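Local coordinates for protein dTDP-glucose 4,6-dehydratase (Klebsiella pneumoniae, PDB 5U4Q) that binds NAD and probably dehydrates dTDP-glucose to its 4-keto-6-deoxy sugar, as a member of the NAD-dependent epimerase/dehydratase family, at residues 72-77 and 110-115; 192-197 and 218-223; 279-284 and 326-331. One frame throughout, in Å; residues are numbered along the deposited sequence.

Contact 1 of 3, residues 72-77 and 110-115; sequences KLFATE and LNILEG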
loop_
_atom_site.group_PDB
_atom_site.type_symbol
_atom_site.label_atom_id
_atom_site.label_comp_id
_atom_site.label_asym_id
_atom_site.label_seq_id
_atom_site.Cartn_x
_atom_site.Cartn_y
_atom_site.Cartn_z
ATOM N N LYS A 72 5.599 19.104 13.600
ATOM C CA LYS A 72 5.328 20.287 14.431
ATOM C C LYS A 72 3.892 20.294 14.957
ATOM O O LYS A 72 3.631 20.604 16.108
ATOM C CB LYS A 72 5.606 21.560 13.659
ATOM C CG LYS A 72 5.536 22.845 14.491
ATOM C CD LYS A 72 5.784 24.092 13.634
ATOM C CE LYS A 72 7.092 24.014 12.856
ATOM N NZ LYS A 72 7.409 25.257 12.082
ATOM N N LEU A 73 2.958 19.925 14.096
ATOM C CA LEU A 73 1.558 19.864 14.487
ATOM C C LEU A 73 1.352 18.865 15.635
ATOM O O LEU A 73 0.777 19.187 16.659
ATOM C CB LEU A 73 0.718 19.460 13.276
ATOM C CG LEU A 73 -0.759 19.186 13.507
ATOM C CD1 LEU A 73 -1.525 20.479 13.630
ATOM C CD2 LEU A 73 -1.292 18.347 12.363
ATOM N N PHE A 74 1.830 17.641 15.452
ATOM C CA PHE A 74 1.667 16.638 16.462
ATOM C C PHE A 74 2.406 17.031 17.753
ATOM O O PHE A 74 1.876 16.877 18.836
ATOM C CB PHE A 74 2.114 15.276 15.967
ATOM C CG PHE A 74 1.075 14.553 15.116
ATOM C CD1 PHE A 74 0.202 13.664 15.700
ATOM C CD2 PHE A 74 1.044 14.703 13.742
ATOM C CE1 PHE A 74 -0.728 12.978 14.912
ATOM C CE2 PHE A 74 0.104 14.030 12.965
ATOM C CZ PHE A 74 -0.758 13.166 13.559
ATOM N N ALA A 75 3.601 17.553 17.586
ATOM C CA ALA A 75 4.418 17.901 18.760
ATOM C C ALA A 75 3.809 19.011 19.597
ATOM O O ALA A 75 3.796 18.926 20.821
ATOM C CB ALA A 75 5.787 18.306 18.324
ATOM N N THR A 76 3.331 20.055 18.939
ATOM C CA THR A 76 2.760 21.201 19.665
ATOM C C THR A 76 1.369 20.918 20.252
ATOM O O THR A 76 1.005 21.424 21.311
ATOM C CB THR A 76 2.679 22.456 18.772
ATOM O OG1 THR A 76 1.876 22.202 17.604
ATOM C CG2 THR A 76 4.045 22.868 18.309
ATOM N N GLU A 77 0.585 20.096 19.564
ATOM C CA GLU A 77 -0.791 19.899 19.985
ATOM C C GLU A 77 -1.063 18.758 20.954
ATOM O O GLU A 77 -2.032 18.843 21.720
ATOM C CB GLU A 77 -1.698 19.797 18.751
ATOM C CG GLU A 77 -1.692 21.050 17.885
ATOM C CD GLU A 77 -2.330 22.287 18.512
ATOM O OE1 GLU A 77 -3.092 22.167 19.476
ATOM O OE2 GLU A 77 -2.076 23.399 17.993
ATOM N N LEU A 110 2.069 7.863 6.389
ATOM C CA LEU A 110 3.208 7.602 7.265
ATOM C C LEU A 110 3.419 8.764 8.231
ATOM O O LEU A 110 3.687 8.516 9.399
ATOM C CB LEU A 110 4.486 7.339 6.480
ATOM C CG LEU A 110 5.716 7.000 7.345
ATOM C CD1 LEU A 110 5.506 5.813 8.271
ATOM C CD2 LEU A 110 6.943 6.797 6.462
ATOM N N ASN A 111 3.286 10.012 7.756
ATOM C CA ASN A 111 3.438 11.174 8.668
ATOM C C ASN A 111 2.413 11.106 9.792
ATOM O O ASN A 111 2.724 11.413 10.941
ATOM C CB ASN A 111 3.387 12.501 7.901
ATOM C CG ASN A 111 4.581 12.669 6.988
ATOM O OD1 ASN A 111 5.619 12.040 7.219
ATOM N ND2 ASN A 111 4.448 13.475 5.935
ATOM N N ILE A 112 1.181 10.723 9.470
ATOM C CA ILE A 112 0.160 10.536 10.489
ATOM C C ILE A 112 0.606 9.450 11.498
ATOM O O ILE A 112 0.497 9.657 12.723
ATOM C CB ILE A 112 -1.207 10.126 9.856
ATOM C CG1 ILE A 112 -1.825 11.277 9.067
ATOM C CG2 ILE A 112 -2.205 9.593 10.887
ATOM C CD1 ILE A 112 -2.442 12.364 9.900
ATOM N N LEU A 113 1.056 8.291 10.995
ATOM C CA LEU A 113 1.445 7.191 11.886
ATOM C C LEU A 113 2.609 7.587 12.790
ATOM O O LEU A 113 2.595 7.284 13.978
ATOM C CB LEU A 113 1.778 5.937 11.098
ATOM C CG LEU A 113 0.613 5.227 10.400
ATOM C CD1 LEU A 113 1.157 4.117 9.501
ATOM C CD2 LEU A 113 -0.358 4.672 11.409
ATOM N N GLU A 114 3.586 8.273 12.205
ATOM C CA GLU A 114 4.749 8.750 12.978
ATOM C C GLU A 114 4.326 9.712 14.061
ATOM O O GLU A 114 4.815 9.625 15.201
ATOM C CB GLU A 114 5.807 9.344 12.060
ATOM C CG GLU A 114 6.662 8.273 11.404
ATOM C CD GLU A 114 7.585 7.583 12.402
ATOM O OE1 GLU A 114 8.525 8.279 12.841
ATOM O OE2 GLU A 114 7.406 6.391 12.719
ATOM N N GLY A 115 3.419 10.635 13.730
ATOM C CA GLY A 115 2.908 11.595 14.699
ATOM C C GLY A 115 2.207 10.871 15.836
ATOM O O GLY A 115 2.416 11.175 17.054
#
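The phenyl ring of F74 lies with one face against the backbone of G115, whose CA sits 3.6 Å from the ring centroid and 16° off the ring normal, a CH-pi contact. Toward the far end of the ring the carbonyl oxygens of N111 and I112 approach obliquely, the nearer being I112 O at 3.8 Å from F74 CZ. The two helices, 67-77 and 98-118, pack side by side on the NAD-binding Rossmann fold, running nearly the same way: the short segments make an angle of 25° and their axes come within 10.0 Å. Because G115 has no side chain, the ring can settle directly on the main chain, with F74 CD1 only 3.4 Å from G115 C, and here the two backbones come nearest, 5.5 Å from F74 CA to G115 CA. With CG anti to its own carbonyl carbon (chi1 -81°), F74 sends the ring straight across to the other helix. I112 begins by pointing away, but its chain turns back, and the two side chains cross at about a right angle. Beneath the pair runs the parallel sheet: F74 also rests on L7, and I112 on T9, both of strand 5-9. N111 turns its amide elsewhere, ND2 donating to L64 O and OD1 bonding to the hydroxyl of Y99 of the second subunit, so helix 98-118 serves the dimer contact as well as the domain core. E114 likewise leaves the interface, its carboxylate held by R117, H118 and Y168. At the meeting of the two side chains, the outermost methyl of I112, CD1, stands 4.1 Å from F74 CZ.

Contact 2 of 3, residues 192-197 and 218-223; sequences DMALFK and RDFTYI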
loop_
_atom_site.group_PDB
_atom_site.type_symbol
_atom_site.label_atom_id
_atom_site.label_comp_id
_atom_site.label_asym_id
_atom_site.label_seq_id
_atom_site.Cartn_x
_atom_site.Cartn_y
_atom_site.Cartn_z
ATOM N N ASP A 192 -18.311 16.045 -7.189
ATOM C CA ASP A 192 -17.963 14.946 -8.091
ATOM C C ASP A 192 -18.565 13.600 -7.728
ATOM O O ASP A 192 -18.272 12.603 -8.394
ATOM C CB ASP A 192 -16.424 14.780 -8.155
ATOM C CG ASP A 192 -15.825 14.389 -6.812
ATOM O OD1 ASP A 192 -16.281 14.955 -5.789
ATOM O OD2 ASP A 192 -14.925 13.513 -6.765
HETATM N N MSE A 193 -19.408 13.555 -6.692
HETATM C CA MSE A 193 -19.982 12.286 -6.261
HETATM C C MSE A 193 -21.408 12.359 -5.811
HETATM O O MSE A 193 -21.930 13.431 -5.488
HETATM C CB MSE A 193 -19.207 11.753 -5.048
HETATM C CG MSE A 193 -17.717 11.662 -5.306
HETATM SE SE MSE A 193 -16.808 10.515 -3.989
HETATM C CE MSE A 193 -15.195 10.176 -5.060
ATOM N N ALA A 194 -22.045 11.188 -5.807
ATOM C CA ALA A 194 -23.378 10.990 -5.210
ATOM C C ALA A 194 -24.476 11.930 -5.664
ATOM O O ALA A 194 -24.556 12.226 -6.851
ATOM C CB ALA A 194 -23.219 10.996 -3.697
ATOM N N LEU A 195 -25.331 12.413 -4.749
ATOM C CA LEU A 195 -26.443 13.247 -5.171
ATOM C C LEU A 195 -26.009 14.572 -5.766
ATOM O O LEU A 195 -26.638 15.105 -6.669
ATOM C CB LEU A 195 -27.386 13.533 -4.031
ATOM C CG LEU A 195 -28.083 12.371 -3.372
ATOM C CD1 LEU A 195 -29.119 12.945 -2.429
ATOM C CD2 LEU A 195 -28.750 11.492 -4.434
ATOM N N PHE A 196 -24.927 15.138 -5.233
ATOM C CA PHE A 196 -24.399 16.398 -5.725
ATOM C C PHE A 196 -24.027 16.229 -7.214
ATOM O O PHE A 196 -24.358 17.071 -8.043
ATOM C CB PHE A 196 -23.178 16.762 -4.850
ATOM C CG PHE A 196 -22.804 18.220 -4.815
ATOM C CD1 PHE A 196 -23.018 19.094 -5.881
ATOM C CD2 PHE A 196 -22.107 18.687 -3.713
ATOM C CE1 PHE A 196 -22.615 20.421 -5.790
ATOM C CE2 PHE A 196 -21.683 19.997 -3.633
ATOM C CZ PHE A 196 -21.922 20.854 -4.673
ATOM N N LYS A 197 -23.355 15.133 -7.537
ATOM C CA LYS A 197 -22.986 14.851 -8.937
ATOM C C LYS A 197 -24.231 14.827 -9.817
ATOM O O LYS A 197 -24.267 15.473 -10.863
ATOM C CB LYS A 197 -22.240 13.526 -9.043
ATOM C CG LYS A 197 -21.870 13.120 -10.466
ATOM C CD LYS A 197 -21.114 11.810 -10.487
ATOM C CE LYS A 197 -20.639 11.483 -11.896
ATOM N NZ LYS A 197 -19.696 10.334 -11.882
ATOM N N ARG A 218 -26.577 0.698 -5.192
ATOM C CA ARG A 218 -25.446 1.445 -4.663
ATOM C C ARG A 218 -25.604 1.569 -3.144
ATOM O O ARG A 218 -26.716 1.677 -2.620
ATOM C CB ARG A 218 -25.338 2.826 -5.314
ATOM C CG ARG A 218 -24.841 2.842 -6.770
ATOM C CD ARG A 218 -23.337 2.596 -6.893
ATOM N NE ARG A 218 -22.507 3.603 -6.203
ATOM C CZ ARG A 218 -22.146 4.796 -6.695
ATOM N NH1 ARG A 218 -21.388 5.623 -5.960
ATOM N NH2 ARG A 218 -22.550 5.194 -7.901
ATOM N N ASP A 219 -24.476 1.550 -2.453
ATOM C CA ASP A 219 -24.449 1.645 -1.022
ATOM C C ASP A 219 -24.219 3.137 -0.724
ATOM O O ASP A 219 -23.089 3.616 -0.769
ATOM C CB ASP A 219 -23.306 0.762 -0.508
ATOM C CG ASP A 219 -23.329 0.569 0.963
ATOM O OD1 ASP A 219 -23.520 1.547 1.719
ATOM O OD2 ASP A 219 -23.139 -0.589 1.397
ATOM N N PHE A 220 -25.317 3.870 -0.518
ATOM C CA PHE A 220 -25.306 5.292 -0.199
ATOM C C PHE A 220 -25.761 5.455 1.259
ATOM O O PHE A 220 -26.846 4.984 1.637
ATOM C CB PHE A 220 -26.319 6.065 -1.089
ATOM C CG PHE A 220 -25.799 6.526 -2.435
ATOM C CD1 PHE A 220 -25.013 5.723 -3.237
ATOM C CD2 PHE A 220 -26.225 7.750 -2.956
ATOM C CE1 PHE A 220 -24.606 6.159 -4.501
ATOM C CE2 PHE A 220 -25.821 8.192 -4.211
ATOM C CZ PHE A 220 -25.026 7.389 -4.991
ATOM N N THR A 221 -24.961 6.154 2.062
ATOM C CA THR A 221 -25.309 6.429 3.443
ATOM C C THR A 221 -25.352 7.922 3.675
ATOM O O THR A 221 -24.438 8.635 3.269
ATOM C CB THR A 221 -24.313 5.815 4.445
ATOM O OG1 THR A 221 -24.181 4.434 4.198
ATOM C CG2 THR A 221 -24.794 5.998 5.863
ATOM N N TYR A 222 -26.437 8.382 4.303
ATOM C CA TYR A 222 -26.581 9.800 4.633
ATOM C C TYR A 222 -25.495 10.254 5.626
ATOM O O TYR A 222 -25.166 9.536 6.584
ATOM C CB TYR A 222 -27.991 10.090 5.145
ATOM C CG TYR A 222 -28.237 11.555 5.347
ATOM C CD1 TYR A 222 -28.345 12.408 4.250
ATOM C CD2 TYR A 222 -28.342 12.109 6.614
ATOM C CE1 TYR A 222 -28.541 13.766 4.405
ATOM C CE2 TYR A 222 -28.555 13.464 6.772
ATOM C CZ TYR A 222 -28.622 14.295 5.669
ATOM O OH TYR A 222 -28.831 15.669 5.840
ATOM N N ILE A 223 -24.967 11.441 5.371
ATOM C CA ILE A 223 -23.850 11.960 6.170
ATOM C C ILE A 223 -24.087 11.919 7.679
ATOM O O ILE A 223 -23.194 11.516 8.410
ATOM C CB ILE A 223 -23.426 13.381 5.680
ATOM C CG1 ILE A 223 -22.200 13.880 6.453
ATOM C CG2 ILE A 223 -24.568 14.382 5.758
ATOM C CD1 ILE A 223 -20.936 13.055 6.268
HETATM O O HOH W 1 -20.762 8.674 -6.884
#
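F220, A194 and L195 carry the contact, and one ring atom, F220 CE2, does most of the touching. It lies 3.8 Å from A194 CA, which comes to the ring obliquely, and the methyl A194 CB touches the same atom, F220 CE2, at 3.9 Å. L195 adds a looser touch, its CD2 methyl 4.4 Å from F220 CE2. The F220 side chain leaves the strand toward A194 and L195, CG anti to the carbonyl carbon (chi1 -87°).

R218 folds back beside this ring: F220 CE1 stands 3.4 Å above the centre of the guanidinium plane, while R218 NE lies at the ring's edge, in the plane of the ring. The same arginine bridges the segments through a water, which accepts from R218 NH1 at 3.2 Å and from A194 N at 3.0 Å. The water lies in the guanidinium plane, and R218 NH1 has a second partner in T183 OG1.

The setting is the Rossmann-type domain close to the cofactor, with the A194 side chain about 6 Å from the bound NAD. Strand 220-222 pairs in parallel with strand 176-185, whose Y185 touches both A194 and L195. Y222, at the N-cap position, leads into helix 223-234, while L195 reaches V324 and F327 of helix 320-334.

Contact 3 of 3, residues 279-284 and 326-331; sequences EEALGM and NFVDWY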
loop_
_atom_site.group_PDB
_atom_site.type_symbol
_atom_site.label_atom_id
_atom_site.label_comp_id
_atom_site.label_asym_id
_atom_site.label_seq_id
_atom_site.Cartn_x
_atom_site.Cartn_y
_atom_site.Cartn_z
ATOM N N GLU A 279 -35.484 14.130 -8.946
ATOM C CA GLU A 279 -36.336 14.742 -9.979
ATOM C C GLU A 279 -37.548 15.440 -9.369
ATOM O O GLU A 279 -37.887 16.568 -9.751
ATOM C CB GLU A 279 -36.742 13.685 -10.998
ATOM C CG GLU A 279 -35.621 13.294 -11.945
ATOM C CD GLU A 279 -36.007 12.169 -12.890
ATOM O OE1 GLU A 279 -36.900 11.362 -12.530
ATOM O OE2 GLU A 279 -35.411 12.105 -13.979
ATOM N N GLU A 280 -38.170 14.787 -8.395
ATOM C CA GLU A 280 -39.319 15.335 -7.695
ATOM C C GLU A 280 -38.936 16.577 -6.899
ATOM O O GLU A 280 -39.667 17.567 -6.900
ATOM C CB GLU A 280 -39.902 14.303 -6.738
ATOM C CG GLU A 280 -41.146 14.783 -5.989
ATOM C CD GLU A 280 -41.590 13.828 -4.896
ATOM O OE1 GLU A 280 -42.809 13.558 -4.817
ATOM O OE2 GLU A 280 -40.728 13.351 -4.111
ATOM N N ALA A 281 -37.803 16.512 -6.203
ATOM C CA ALA A 281 -37.365 17.625 -5.361
ATOM C C ALA A 281 -36.967 18.852 -6.159
ATOM O O ALA A 281 -37.185 19.973 -5.719
ATOM C CB ALA A 281 -36.200 17.196 -4.458
ATOM N N LEU A 282 -36.358 18.622 -7.311
ATOM C CA LEU A 282 -35.890 19.710 -8.183
ATOM C C LEU A 282 -36.925 20.151 -9.205
ATOM O O LEU A 282 -36.720 21.168 -9.894
ATOM C CB LEU A 282 -34.594 19.294 -8.889
ATOM C CG LEU A 282 -33.408 19.042 -7.953
ATOM C CD1 LEU A 282 -32.266 18.399 -8.709
ATOM C CD2 LEU A 282 -32.953 20.337 -7.285
ATOM N N GLY A 283 -38.013 19.387 -9.317
ATOM C CA GLY A 283 -39.113 19.714 -10.226
ATOM C C GLY A 283 -38.793 19.588 -11.698
ATOM O O GLY A 283 -39.401 20.273 -12.526
HETATM N N MSE A 284 -37.848 18.712 -12.032
HETATM C CA MSE A 284 -37.458 18.494 -13.419
HETATM C C MSE A 284 -37.108 17.056 -13.674
HETATM O O MSE A 284 -36.975 16.269 -12.739
HETATM C CB MSE A 284 -36.277 19.387 -13.740
HETATM C CG MSE A 284 -35.007 18.955 -13.009
HETATM SE SE MSE A 284 -33.612 20.284 -13.364
HETATM C CE MSE A 284 -33.348 19.926 -15.283
ATOM N N ASN A 326 -33.035 16.629 2.278
ATOM C CA ASN A 326 -32.010 17.356 3.047
ATOM C C ASN A 326 -30.938 17.917 2.119
ATOM O O ASN A 326 -30.502 19.086 2.236
ATOM C CB ASN A 326 -31.369 16.447 4.099
ATOM C CG ASN A 326 -32.333 16.050 5.213
ATOM O OD1 ASN A 326 -33.399 16.641 5.367
ATOM N ND2 ASN A 326 -31.973 15.035 5.968
ATOM N N PHE A 327 -30.519 17.104 1.155
ATOM C CA PHE A 327 -29.525 17.539 0.219
ATOM C C PHE A 327 -30.000 18.738 -0.594
ATOM O O PHE A 327 -29.293 19.727 -0.756
ATOM C CB PHE A 327 -29.069 16.424 -0.741
ATOM C CG PHE A 327 -28.087 16.916 -1.727
ATOM C CD1 PHE A 327 -26.760 17.098 -1.341
ATOM C CD2 PHE A 327 -28.461 17.342 -2.990
ATOM C CE1 PHE A 327 -25.835 17.666 -2.186
ATOM C CE2 PHE A 327 -27.528 17.906 -3.843
ATOM C CZ PHE A 327 -26.221 18.073 -3.441
ATOM N N VAL A 328 -31.209 18.622 -1.130
ATOM C CA VAL A 328 -31.743 19.675 -2.013
ATOM C C VAL A 328 -31.953 20.985 -1.253
ATOM O O VAL A 328 -31.652 22.051 -1.772
ATOM C CB VAL A 328 -32.990 19.188 -2.754
ATOM C CG1 VAL A 328 -33.709 20.347 -3.460
ATOM C CG2 VAL A 328 -32.589 18.117 -3.758
ATOM N N ASP A 329 -32.424 20.884 -0.021
ATOM C CA ASP A 329 -32.557 22.063 0.852
ATOM C C ASP A 329 -31.217 22.772 1.002
ATOM O O ASP A 329 -31.124 23.988 0.854
ATOM C CB ASP A 329 -33.107 21.644 2.206
ATOM C CG ASP A 329 -33.068 22.754 3.229
ATOM O OD1 ASP A 329 -33.869 23.713 3.149
ATOM O OD2 ASP A 329 -32.239 22.681 4.150
ATOM N N TRP A 330 -30.157 21.997 1.232
ATOM C CA TRP A 330 -28.826 22.582 1.330
ATOM C C TRP A 330 -28.396 23.211 0.003
ATOM O O TRP A 330 -27.965 24.364 -0.050
ATOM C CB TRP A 330 -27.760 21.540 1.769
ATOM C CG TRP A 330 -26.413 22.127 1.613
ATOM C CD1 TRP A 330 -25.851 23.044 2.413
ATOM C CD2 TRP A 330 -25.502 21.945 0.513
ATOM N NE1 TRP A 330 -24.659 23.458 1.900
ATOM C CE2 TRP A 330 -24.414 22.806 0.730
ATOM C CE3 TRP A 330 -25.492 21.124 -0.623
ATOM C CZ2 TRP A 330 -23.330 22.864 -0.130
ATOM C CZ3 TRP A 330 -24.442 21.202 -1.481
ATOM C CH2 TRP A 330 -23.354 22.050 -1.226
ATOM N N TYR A 331 -28.521 22.456 -1.074
ATOM C CA TYR A 331 -28.039 22.889 -2.385
ATOM C C TYR A 331 -28.707 24.217 -2.826
ATOM O O TYR A 331 -28.028 25.134 -3.268
ATOM C CB TYR A 331 -28.256 21.808 -3.453
ATOM C CG TYR A 331 -27.671 22.123 -4.797
ATOM C CD1 TYR A 331 -28.360 22.918 -5.718
ATOM C CD2 TYR A 331 -26.445 21.609 -5.174
ATOM C CE1 TYR A 331 -27.803 23.211 -6.955
ATOM C CE2 TYR A 331 -25.879 21.902 -6.411
ATOM C CZ TYR A 331 -26.560 22.715 -7.284
ATOM O OH TYR A 331 -25.983 22.979 -8.503
#
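V328 sets its two methyls against A281 and L282. A281 CB faces V328 CG2 at 3.8 Å and lies 4.1 Å from V328 CG1, so the alanine methyl spans both branches of the valine. L282 meets the same branches with a single methyl: its CD2 is 3.9 Å from V328 CG1 and 4.2 Å from V328 CG2, the two side chains crossing obliquely.

Torsions set up this forked approach. V328 has CG1 anti to its backbone N (chi1 169°) and CG2 anti to its carbonyl carbon, spreading both methyls across the interface, whereas L282 first leaves its helix at an angle and then brings its tip back. The backbones come nearest at A281 and V328, 6.9 Å between CA atoms.

Farther out, helix 271-282 ends just here: G283, with positive phi, leaves the helical path, and a Schellman motif closes the helix, the backbone N of selenomethionine M284 bonding to E279 O at 3.1 Å with a weak bond from G283 N to E280 O. E279 ties this end down through its carboxylate, which forms a salt bridge with K288 and accepts from A286 N. On helix 320-334, F327 and Y331 turn to T199 and L203 of helix 194-203, and W330 packs on W188.

Only aliphatic groups meet between the segments, so nothing directional fixes the pairing, which rests on the fit of the methyls.

The three contacts follow one another along the chain, each closing before the next opens. Contact 1 stands apart, its centre about 32 Å from that of contact 2 and about 41 Å from that of contact 3, on the opposite side of the chain's centre. It packs against strand 5-9, inside the parallel sheet, whereas contact 2 involves strand 220-222, paired with strand 176-185 and near the NAD. Contacts 2 and 3 are neighbours with centres about 14 Å apart, and they touch: F196 packs on F327, W330 and Y331, and Y222 on N326. Helices 194-203 and 320-334 thus join the NAD side of the fold to its C-terminal helices.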